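Long-range contacts in Myo-inositol 2-dehydrogenase (Thermotoga maritima, PDB 3EZY), which catalyses the NAD(+)-dependent oxidation of myo-inositol to scyllo-inosose and thus probably serves a myo-inositol degradation pathway: residues Leu133-Gly143 against Ile241-Ala252; Arg232-Arg240 against Tyr273-Tyr281. One frame throughout, in Å; residues are numbered along the deposited sequence.

Interaction 1 (Leu133-Gly143 against Ile241-Ala252); sequences LKEAVENGTIG and IEVFGSKGRIFA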
# COMPACT_ATOMS: atom_id res chain seq x y z
N LEU A 133 18.54 -0.64 0.75
CA LEU A 133 18.45 0.36 -0.30
C LEU A 133 19.85 0.74 -0.80
O LEU A 133 20.10 0.83 -2.00
CB LEU A 133 17.71 1.61 0.20
CG LEU A 133 17.47 2.70 -0.86
CD1 LEU A 133 16.15 3.46 -0.63
CD2 LEU A 133 18.64 3.67 -0.93
N LYS A 134 20.78 0.97 0.13
CA LYS A 134 22.17 1.27 -0.26
C LYS A 134 22.76 0.17 -1.17
O LYS A 134 23.40 0.49 -2.18
CB LYS A 134 23.05 1.49 0.99
CG LYS A 134 24.52 1.90 0.70
CD LYS A 134 25.38 0.64 0.64
CE LYS A 134 26.88 0.95 0.45
NZ LYS A 134 27.13 2.05 -0.53
N GLU A 135 22.55 -1.09 -0.81
CA GLU A 135 23.02 -2.23 -1.62
C GLU A 135 22.38 -2.26 -2.99
O GLU A 135 23.08 -2.39 -4.01
CB GLU A 135 22.77 -3.54 -0.88
CG GLU A 135 23.77 -3.70 0.27
CD GLU A 135 23.41 -4.76 1.28
OE1 GLU A 135 22.28 -5.28 1.26
OE2 GLU A 135 24.27 -5.06 2.13
N ALA A 136 21.06 -2.11 -3.04
CA ALA A 136 20.44 -2.00 -4.35
C ALA A 136 21.01 -0.87 -5.21
O ALA A 136 21.27 -1.08 -6.38
CB ALA A 136 18.93 -1.92 -4.28
N VAL A 137 21.22 0.31 -4.67
CA VAL A 137 21.78 1.41 -5.46
C VAL A 137 23.19 1.04 -5.97
O VAL A 137 23.54 1.23 -7.15
CB VAL A 137 21.83 2.71 -4.60
CG1 VAL A 137 22.68 3.78 -5.26
CG2 VAL A 137 20.40 3.25 -4.41
N GLU A 138 23.98 0.48 -5.06
CA GLU A 138 25.34 0.10 -5.32
C GLU A 138 25.40 -0.94 -6.42
O GLU A 138 26.26 -0.87 -7.28
CB GLU A 138 25.93 -0.47 -4.01
CG GLU A 138 27.29 -1.06 -4.13
CD GLU A 138 27.98 -1.20 -2.79
OE1 GLU A 138 27.33 -1.61 -1.80
OE2 GLU A 138 29.19 -0.91 -2.74
N ASN A 139 24.47 -1.89 -6.40
CA ASN A 139 24.30 -2.89 -7.46
C ASN A 139 23.92 -2.44 -8.87
O ASN A 139 23.92 -3.28 -9.78
CB ASN A 139 23.25 -3.91 -7.02
CG ASN A 139 23.78 -4.80 -5.95
OD1 ASN A 139 25.00 -4.88 -5.77
ND2 ASN A 139 22.90 -5.46 -5.21
N GLY A 140 23.56 -1.18 -9.06
CA GLY A 140 23.15 -0.69 -10.38
C GLY A 140 21.65 -0.72 -10.62
O GLY A 140 21.17 -0.37 -11.69
N THR A 141 20.89 -1.15 -9.60
CA THR A 141 19.46 -1.35 -9.75
C THR A 141 18.65 -0.11 -10.22
O THR A 141 17.62 -0.28 -10.86
CB THR A 141 18.83 -1.88 -8.43
OG1 THR A 141 19.41 -3.16 -8.11
CG2 THR A 141 17.39 -2.08 -8.63
N ILE A 142 19.09 1.10 -9.88
CA ILE A 142 18.40 2.29 -10.39
C ILE A 142 19.20 3.02 -11.47
O ILE A 142 18.85 4.15 -11.90
CB ILE A 142 17.87 3.23 -9.25
CG1 ILE A 142 18.96 3.59 -8.24
CG2 ILE A 142 16.71 2.54 -8.54
CD1 ILE A 142 19.95 4.67 -8.73
N GLY A 143 20.23 2.35 -12.00
CA GLY A 143 21.09 3.02 -13.00
C GLY A 143 22.01 4.03 -12.35
O GLY A 143 22.39 3.90 -11.17
N ILE A 241 13.95 7.45 2.70
CA ILE A 241 15.01 7.75 1.73
C ILE A 241 14.51 7.35 0.35
O ILE A 241 13.91 6.29 0.18
CB ILE A 241 16.30 6.93 2.03
CG1 ILE A 241 16.86 7.33 3.40
CG2 ILE A 241 17.30 7.16 0.86
CD1 ILE A 241 18.06 6.42 3.96
N GLU A 242 14.71 8.23 -0.63
CA GLU A 242 14.46 7.85 -2.01
C GLU A 242 15.66 8.20 -2.88
O GLU A 242 16.31 9.26 -2.71
CB GLU A 242 13.17 8.55 -2.52
CG GLU A 242 12.98 8.41 -3.98
CD GLU A 242 11.95 9.39 -4.51
OE1 GLU A 242 11.07 9.80 -3.71
OE2 GLU A 242 12.05 9.72 -5.70
N VAL A 243 15.97 7.32 -3.81
CA VAL A 243 16.96 7.61 -4.87
C VAL A 243 16.33 7.44 -6.26
O VAL A 243 15.79 6.37 -6.60
CB VAL A 243 18.25 6.71 -4.77
CG1 VAL A 243 19.33 7.16 -5.85
CG2 VAL A 243 18.85 6.78 -3.36
N PHE A 244 16.45 8.47 -7.08
CA PHE A 244 15.95 8.40 -8.42
C PHE A 244 17.14 8.43 -9.37
O PHE A 244 18.04 9.25 -9.21
CB PHE A 244 15.04 9.59 -8.68
CG PHE A 244 14.76 9.84 -10.13
CD1 PHE A 244 13.81 9.06 -10.81
CD2 PHE A 244 15.40 10.87 -10.81
CE1 PHE A 244 13.52 9.31 -12.17
CE2 PHE A 244 15.13 11.10 -12.18
CZ PHE A 244 14.20 10.32 -12.84
N GLY A 245 17.15 7.54 -10.35
CA GLY A 245 18.27 7.48 -11.30
C GLY A 245 17.84 7.13 -12.72
O GLY A 245 16.64 7.04 -13.01
N SER A 246 18.82 6.88 -13.59
CA SER A 246 18.53 6.68 -15.02
C SER A 246 17.69 5.42 -15.31
O SER A 246 17.07 5.31 -16.39
CB SER A 246 19.85 6.65 -15.83
OG SER A 246 20.59 5.52 -15.42
N LYS A 247 17.61 4.48 -14.37
CA LYS A 247 16.84 3.26 -14.62
C LYS A 247 15.69 3.01 -13.66
O LYS A 247 15.05 1.94 -13.69
CB LYS A 247 17.76 2.04 -14.64
CG LYS A 247 18.81 2.11 -15.75
CD LYS A 247 19.65 0.86 -15.72
CE LYS A 247 20.96 1.02 -16.49
NZ LYS A 247 21.69 -0.28 -16.43
N GLY A 248 15.38 3.98 -12.80
CA GLY A 248 14.20 3.79 -11.99
C GLY A 248 14.28 4.54 -10.66
O GLY A 248 15.10 5.45 -10.47
N ARG A 249 13.44 4.11 -9.73
CA ARG A 249 13.39 4.78 -8.45
C ARG A 249 13.39 3.77 -7.33
O ARG A 249 12.85 2.67 -7.46
CB ARG A 249 12.11 5.64 -8.38
CG ARG A 249 11.95 6.48 -7.07
CD ARG A 249 10.49 7.04 -6.99
NE ARG A 249 9.63 5.98 -6.44
CZ ARG A 249 8.30 5.98 -6.49
NH1 ARG A 249 7.63 6.98 -7.09
NH2 ARG A 249 7.64 4.96 -5.95
N ILE A 250 13.99 4.12 -6.20
CA ILE A 250 13.98 3.20 -5.07
C ILE A 250 13.65 3.97 -3.79
O ILE A 250 14.07 5.08 -3.62
CB ILE A 250 15.28 2.39 -4.94
CG1 ILE A 250 15.07 1.24 -3.92
CG2 ILE A 250 16.47 3.29 -4.59
CD1 ILE A 250 16.07 0.11 -4.05
N PHE A 251 12.91 3.34 -2.87
CA PHE A 251 12.40 4.11 -1.73
C PHE A 251 12.42 3.19 -0.52
O PHE A 251 12.18 1.98 -0.67
CB PHE A 251 10.97 4.52 -2.14
CG PHE A 251 10.04 4.80 -1.02
CD1 PHE A 251 10.14 6.01 -0.32
CD2 PHE A 251 9.04 3.92 -0.70
CE1 PHE A 251 9.26 6.33 0.70
CE2 PHE A 251 8.14 4.22 0.32
CZ PHE A 251 8.25 5.44 1.02
N ALA A 252 12.75 3.72 0.66
CA ALA A 252 12.61 2.93 1.91
C ALA A 252 11.59 3.70 2.78
O ALA A 252 11.78 4.88 3.04
CB ALA A 252 13.97 2.80 2.62
O HOH W 1 22.73 -0.29 -13.98
O HOH W 2 15.34 -0.04 -11.83
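Leu-133 packs on Ile-250, Val-243 and Ala-252 of the hairpin formed by strands 241-245 and 248-252. Its CB points toward the hairpin. From there the first torsion, with CG anti to the backbone N (chi1 -176°), carries CG on to CG2 of Ile-250 at 3.9 Å. The branches then part. CD1 lies over the backbone between the strands, 3.6 Å from Ala-252 N, and also meets Ala-252 CB. CD2 turns to Val-243 CG2, 4.0 Å away, and to Ile-241 CG2. Cutting this residue back to alanine is likely to leave a gap between Ile-241, Val-243, Ile-250 and Ala-252. One turn on, Ala-136 CB touches Ile-250 CD1 at 3.5 Å, and Val-137 CG2 sits against both Val-243 and Ile-250.

The helix ends in a Schellman motif at Gly-140. Beyond it, Ile-142 sends CD1 to Val-243 CG1 (3.9 Å) and lays CG2 on the backbone of Arg-249. Its carbonyl O accepts from Lys-247 N at 2.8 Å, the donor standing above the carbonyl plane. A water joins Gly-140 O to Lys-247 NZ, and a second joins Thr-141 O to Lys-247 O. Helix 174-185 adds Ile-184 beside Leu-133 and Val-243.

The chemistry is divided: aliphatic side chains join the helix and the turn after it to the sheet, while the polar bonds and waters lie at the hairpin turn.

Interaction 2 (Arg232-Arg240 against Tyr273-Tyr281); sequences RAVYGYDQR and YLYFFLERY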
# COMPACT_ATOMS: atom_id res chain seq x y z
N ARG A 232 9.66 18.00 15.22
CA ARG A 232 8.43 17.47 15.78
C ARG A 232 7.43 16.96 14.73
O ARG A 232 6.70 17.75 14.14
CB ARG A 232 7.72 18.50 16.67
CG ARG A 232 6.68 17.81 17.56
CD ARG A 232 5.45 18.61 17.77
NE ARG A 232 5.68 19.64 18.78
CZ ARG A 232 5.02 20.80 18.83
NH1 ARG A 232 4.09 21.09 17.93
NH2 ARG A 232 5.31 21.69 19.80
N ALA A 233 7.42 15.66 14.48
CA ALA A 233 6.33 15.08 13.68
C ALA A 233 5.40 14.34 14.66
O ALA A 233 5.82 13.42 15.34
CB ALA A 233 6.87 14.14 12.62
N VAL A 234 4.13 14.75 14.72
CA VAL A 234 3.27 14.22 15.77
C VAL A 234 2.91 12.76 15.54
O VAL A 234 2.50 12.07 16.47
CB VAL A 234 2.00 15.06 15.97
CG1 VAL A 234 2.38 16.50 16.34
CG2 VAL A 234 1.14 15.01 14.72
N TYR A 235 3.11 12.27 14.32
CA TYR A 235 2.79 10.89 14.02
C TYR A 235 3.91 9.91 14.32
O TYR A 235 3.74 8.70 14.09
CB TYR A 235 2.30 10.72 12.56
CG TYR A 235 3.21 11.36 11.51
CD1 TYR A 235 4.18 10.61 10.86
CD2 TYR A 235 3.08 12.71 11.16
CE1 TYR A 235 5.02 11.17 9.88
CE2 TYR A 235 3.94 13.29 10.21
CZ TYR A 235 4.89 12.51 9.56
OH TYR A 235 5.72 13.10 8.60
N GLY A 236 5.04 10.41 14.83
CA GLY A 236 6.17 9.58 15.21
C GLY A 236 7.35 9.78 14.27
O GLY A 236 7.39 10.76 13.50
N TYR A 237 8.35 8.91 14.34
CA TYR A 237 9.49 9.06 13.43
C TYR A 237 9.04 9.06 11.98
O TYR A 237 8.15 8.29 11.61
CB TYR A 237 10.48 7.95 13.62
CG TYR A 237 11.19 8.04 14.94
CD1 TYR A 237 12.31 8.86 15.09
CD2 TYR A 237 10.73 7.34 16.04
CE1 TYR A 237 12.97 8.96 16.35
CE2 TYR A 237 11.42 7.41 17.30
CZ TYR A 237 12.52 8.24 17.43
OH TYR A 237 13.19 8.34 18.64
N ASP A 238 9.66 9.91 11.17
CA ASP A 238 9.49 9.86 9.74
C ASP A 238 10.86 9.95 9.16
O ASP A 238 11.43 11.05 9.10
CB ASP A 238 8.67 11.06 9.24
CG ASP A 238 8.17 10.86 7.82
OD1 ASP A 238 8.76 10.05 7.07
OD2 ASP A 238 7.21 11.54 7.43
N GLN A 239 11.40 8.82 8.72
CA GLN A 239 12.70 8.79 8.15
C GLN A 239 12.65 8.00 6.84
O GLN A 239 12.65 6.77 6.84
CB GLN A 239 13.66 8.13 9.14
CG GLN A 239 13.82 8.98 10.39
CD GLN A 239 14.61 8.29 11.47
OE1 GLN A 239 14.79 7.09 11.45
NE2 GLN A 239 15.11 9.06 12.40
N ARG A 240 12.52 8.72 5.72
CA ARG A 240 12.41 8.06 4.45
C ARG A 240 13.60 8.37 3.60
O ARG A 240 14.18 9.43 3.72
CB ARG A 240 11.14 8.50 3.71
CG ARG A 240 9.85 7.86 4.29
CD ARG A 240 8.64 8.48 3.67
NE ARG A 240 8.35 9.75 4.33
CZ ARG A 240 7.93 10.86 3.72
NH1 ARG A 240 7.81 10.88 2.42
NH2 ARG A 240 7.65 11.96 4.41
N TYR A 273 2.85 4.56 13.30
CA TYR A 273 4.29 4.51 12.98
C TYR A 273 5.03 4.24 14.26
O TYR A 273 4.53 4.52 15.36
CB TYR A 273 4.75 5.89 12.45
CG TYR A 273 4.29 6.23 11.05
CD1 TYR A 273 3.07 5.76 10.55
CD2 TYR A 273 5.07 7.04 10.22
CE1 TYR A 273 2.68 6.06 9.25
CE2 TYR A 273 4.70 7.35 8.95
CZ TYR A 273 3.52 6.87 8.45
OH TYR A 273 3.16 7.21 7.16
N LEU A 274 6.25 3.71 14.13
CA LEU A 274 7.14 3.61 15.29
C LEU A 274 7.39 4.99 15.89
O LEU A 274 7.51 6.01 15.18
CB LEU A 274 8.46 2.98 14.94
CG LEU A 274 8.32 1.60 14.41
CD1 LEU A 274 9.74 1.04 14.16
CD2 LEU A 274 7.49 0.73 15.33
N TYR A 275 7.39 5.03 17.20
CA TYR A 275 7.25 6.28 17.89
C TYR A 275 8.27 6.41 19.03
O TYR A 275 8.81 7.48 19.27
CB TYR A 275 5.81 6.40 18.37
CG TYR A 275 5.50 7.72 18.98
CD1 TYR A 275 4.80 8.68 18.26
CD2 TYR A 275 5.94 8.03 20.27
CE1 TYR A 275 4.54 9.93 18.80
CE2 TYR A 275 5.67 9.29 20.83
CZ TYR A 275 4.96 10.22 20.08
OH TYR A 275 4.66 11.47 20.61
N PHE A 276 8.57 5.31 19.71
CA PHE A 276 9.54 5.40 20.80
C PHE A 276 10.95 5.05 20.35
O PHE A 276 11.16 4.35 19.34
CB PHE A 276 9.09 4.58 22.02
CG PHE A 276 7.69 4.89 22.46
CD1 PHE A 276 7.46 5.93 23.35
CD2 PHE A 276 6.61 4.18 21.94
CE1 PHE A 276 6.17 6.24 23.75
CE2 PHE A 276 5.31 4.48 22.32
CZ PHE A 276 5.09 5.52 23.23
N PHE A 277 11.93 5.55 21.10
CA PHE A 277 13.34 5.44 20.71
C PHE A 277 13.85 4.02 20.57
O PHE A 277 14.50 3.63 19.59
CB PHE A 277 14.19 6.20 21.73
CG PHE A 277 15.61 6.37 21.34
CD1 PHE A 277 16.03 7.50 20.65
CD2 PHE A 277 16.55 5.41 21.70
CE1 PHE A 277 17.39 7.69 20.30
CE2 PHE A 277 17.90 5.57 21.37
CZ PHE A 277 18.33 6.70 20.66
N LEU A 278 13.56 3.22 21.57
CA LEU A 278 14.04 1.87 21.60
C LEU A 278 13.39 1.03 20.49
O LEU A 278 14.08 0.29 19.81
CB LEU A 278 13.81 1.26 23.00
CG LEU A 278 14.35 -0.17 23.17
CD1 LEU A 278 15.90 -0.19 23.11
CD2 LEU A 278 13.85 -0.78 24.49
N GLU A 279 12.07 1.13 20.30
CA GLU A 279 11.44 0.29 19.28
C GLU A 279 11.94 0.71 17.91
O GLU A 279 12.09 -0.11 17.03
CB GLU A 279 9.90 0.39 19.34
CG GLU A 279 9.37 1.74 18.93
CD GLU A 279 7.82 1.82 18.98
OE1 GLU A 279 7.17 0.78 19.16
OE2 GLU A 279 7.25 2.92 18.88
N ARG A 280 12.21 1.99 17.73
CA ARG A 280 12.75 2.48 16.45
C ARG A 280 14.19 2.00 16.17
O ARG A 280 14.52 1.55 15.05
CB ARG A 280 12.67 4.02 16.35
CG ARG A 280 13.43 4.62 15.13
CD ARG A 280 12.69 4.24 13.84
NE ARG A 280 13.36 4.68 12.61
CZ ARG A 280 14.42 4.08 12.06
NH1 ARG A 280 15.00 3.03 12.64
NH2 ARG A 280 14.94 4.56 10.92
N TYR A 281 15.06 2.13 17.17
CA TYR A 281 16.50 2.10 16.90
C TYR A 281 17.26 0.87 17.38
O TYR A 281 18.45 0.68 17.04
CB TYR A 281 17.17 3.34 17.51
CG TYR A 281 16.94 4.66 16.77
CD1 TYR A 281 16.41 5.75 17.44
CD2 TYR A 281 17.29 4.82 15.42
CE1 TYR A 281 16.23 6.96 16.80
CE2 TYR A 281 17.12 6.02 14.76
CZ TYR A 281 16.59 7.10 15.47
OH TYR A 281 16.40 8.29 14.85
O HOH W 3 1.46 7.14 13.60
O HOH W 4 8.29 5.38 12.30
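Tyr-237 reaches over to Arg-280 and Phe-277 at the start of helix 277-298. Its N donates to Leu-274 O at 3.1 Å, in the carbonyl plane. With CG anti to the carbonyl carbon (chi1 -69°), the ring runs on toward the helix. Arg-280 CG sits over one face in a CH-pi contact, 4.0 Å from the ring centroid, and Leu-274 O lies at the edge. The OH reaches CA and CD1 of Phe-277.

Beside it, Gln-239 extends to the same helix. Its NE2 gives a straight bond to Tyr-281 OH (2.9 Å, 161°), which lies close to the amide plane. Its OE1 accepts a weak bond from Arg-280 NH2. The two probably help hold the amide's rotation, chiefly through the bond to Tyr-281. Arg-280 NH1 has its salt bridge with Asp-127.

Earlier in the same loop, the edge of Tyr-235 meets the face of Tyr-273 in an offset edge-to-face pair, planes at 83°. Gly-236, without a side chain, lets the loop come close to Leu-274 O and the Tyr-275 ring: its CA is 3.5 Å from Tyr-275 CD1. One water links Tyr-237 O and Leu-274 O.

Further out, Arg-240 grips Asp-238 side-on through NE and NH2, beside the Tyr-235 ring. At the helix start, Glu-279 OE2 takes Tyr-275 N (2.7 Å) and Phe-276 N from opposite faces of its carboxylate plane. Tyr-273 OH bonds Asp-268 of the fourth subunit, while Asp-238 has a salt bridge to Arg-249 of the third.

Here the loop leading into strand 238-245, and the start of that strand, meet the N-terminal end of helix 277-298. Phe-277 also packs on helix 12-20 of the Rossmann domain, so the contact lies where the two domains of a Gfo/Idh/MocA enzyme meet.

In the fold
The centres of interactions 1 and 2 lie about 24 Å apart. Both use strand 238-245 of the large mixed sheet: interaction 2 its beginning, interaction 1 its far end and the neighbouring outer strand 248-252. Along the chain the segments alternate, in the order 133-143, 232-240, 241-252, 273-281. The two meet where Arg-240 packs on Phe-251 and Ala-252. Interaction 1 lays the end of helix 128-138 on the sheet; interaction 2 joins the sheet to the start of helix 277-298. Both also touch the third subunit, and strand 248-252 pairs with a strand of the second. The sheet therefore links helix packing within the chain to tetramer assembly.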